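Local coordinates for Sca-family protein (Rickettsia rickettsii, PDB 4LQ8) that is a rickettsial surface cell antigen that probably acts in cell adhesion, represented here by its N-terminal head domain, at residues E172-V175 / S176-D179. Numbering follows the deposited sequence.
Sequences ENHV and SASD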
loop_
_atom_site.group_PDB
_atom_site.type_symbol
_atom_site.label_atom_id
_atom_site.label_comp_id
_atom_site.label_asym_id
_atom_site.label_seq_id
_atom_site.Cartn_x
_atom_site.Cartn_y
_atom_site.Cartn_z
ATOM N N GLU A 172 14.589 3.476 -16.810
ATOM C CA GLU A 172 15.118 3.674 -18.148
ATOM C C GLU A 172 13.978 3.495 -19.119
ATOM O O GLU A 172 13.210 2.530 -19.009
ATOM C CB GLU A 172 16.253 2.692 -18.448
ATOM C CG GLU A 172 17.543 3.016 -17.712
ATOM C CD GLU A 172 18.773 2.393 -18.336
ATOM O OE1 GLU A 172 19.512 3.118 -19.041
ATOM O OE2 GLU A 172 18.989 1.174 -18.140
ATOM N N ASN A 173 13.795 4.494 -19.989
ATOM C CA ASN A 173 12.770 4.502 -21.024
ATOM C C ASN A 173 13.066 3.354 -21.976
ATOM O O ASN A 173 14.234 3.125 -22.315
ATOM C CB ASN A 173 12.807 5.819 -21.806
ATOM C CG ASN A 173 12.533 7.039 -20.969
ATOM O OD1 ASN A 173 11.448 7.208 -20.416
ATOM N ND2 ASN A 173 13.502 7.938 -20.897
ATOM N N HIS A 174 12.010 2.617 -22.374
ATOM C CA HIS A 174 12.128 1.515 -23.320
ATOM C C HIS A 174 12.582 2.065 -24.674
ATOM O O HIS A 174 12.202 3.178 -25.058
ATOM C CB HIS A 174 10.812 0.748 -23.446
ATOM C CG HIS A 174 10.968 -0.641 -23.973
ATOM N ND1 HIS A 174 11.148 -0.888 -25.332
ATOM C CD2 HIS A 174 10.911 -1.824 -23.315
ATOM C CE1 HIS A 174 11.214 -2.205 -25.447
ATOM N NE2 HIS A 174 11.083 -2.811 -24.261
ATOM N N VAL A 175 13.423 1.297 -25.369
ATOM C CA VAL A 175 14.024 1.664 -26.636
ATOM C C VAL A 175 12.994 1.749 -27.787
ATOM O O VAL A 175 13.163 2.581 -28.676
ATOM C CB VAL A 175 15.223 0.712 -26.950
ATOM C CG1 VAL A 175 14.763 -0.716 -27.264
ATOM C CG2 VAL A 175 16.112 1.262 -28.068
ATOM N N SER A 176 11.950 0.894 -27.779
ATOM C CA SER A 176 10.968 0.836 -28.871
ATOM C C SER A 176 9.499 0.972 -28.433
ATOM O O SER A 176 8.651 1.258 -29.271
ATOM C CB SER A 176 11.162 -0.436 -29.696
ATOM O OG SER A 176 10.829 -1.590 -28.942
ATOM N N ALA A 177 9.190 0.742 -27.153
ATOM C CA ALA A 177 7.815 0.855 -26.652
ATOM C C ALA A 177 7.683 2.138 -25.844
ATOM O O ALA A 177 8.238 2.231 -24.755
ATOM C CB ALA A 177 7.458 -0.355 -25.799
ATOM N N SER A 178 6.957 3.128 -26.387
ATOM C CA SER A 178 6.748 4.456 -25.785
ATOM C C SER A 178 6.037 4.459 -24.409
ATOM O O SER A 178 6.223 5.396 -23.636
ATOM C CB SER A 178 6.001 5.362 -26.759
ATOM O OG SER A 178 4.720 4.832 -27.056
ATOM N N ASP A 179 5.234 3.431 -24.113
ATOM C CA ASP A 179 4.489 3.318 -22.851
ATOM C C ASP A 179 5.261 2.538 -21.770
ATOM O O ASP A 179 4.715 2.282 -20.705
ATOM C CB ASP A 179 3.124 2.645 -23.125
ATOM C CG ASP A 179 3.167 1.251 -23.765
ATOM O OD1 ASP A 179 4.208 0.886 -24.333
ATOM O OD2 ASP A 179 2.147 0.535 -23.702
#
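The imidazole of H174 is swung toward S176 and A177 by two torsions: chi1 of -159° sets CG trans to the backbone N and beside the carbonyl carbon, and chi2 of -79° turns ND1 inward to the chain as it bends through V175 and S176. There the S176 amide meets it almost head-on. The backbone N of S176 lies 3.1 Å from ND1 of H174, close to the ring plane, and donates its hydrogen to it. The bond is nearly straight, with an angle of 167° at the hydrogen. Because ND1 is the acceptor, a neutral ring would be expected to carry its proton on NE2. The example illustrates how a side chain can accept a bond from the amide two residues later, much as the carboxylate or amide oxygen does in an Asx turn. The backbone itself bends as a type I-like beta turn, the CA atoms of H174 and A177 coming within 5.5 Å.

A177 approaches the same ring from another direction. Its methyl CB sits over one face, 4.1 Å from the ring centroid and displaced toward the rim, a CH-pi contact. Thus the amide of S176 meets an edge while the methyl of A177 packs on a face, and together they would be expected to limit rotation of the imidazole. S176 OG adds a looser approach, 3.6 Å from CE1 of H174, and the backbone O of A177 lies 3.2 Å from H174 CB.

This surface turn lies in the loop of a beta hairpin whose arms, strands 172-173 and 180-186, are antiparallel neighbours at one margin of a six-stranded sheet. Backbone hydrogen bonds of E172 with A182 and of H174 with L180 join the two arms, while D179 makes a backbone hydrogen bond with T200 of strand 192-201, the next strand of the sheet.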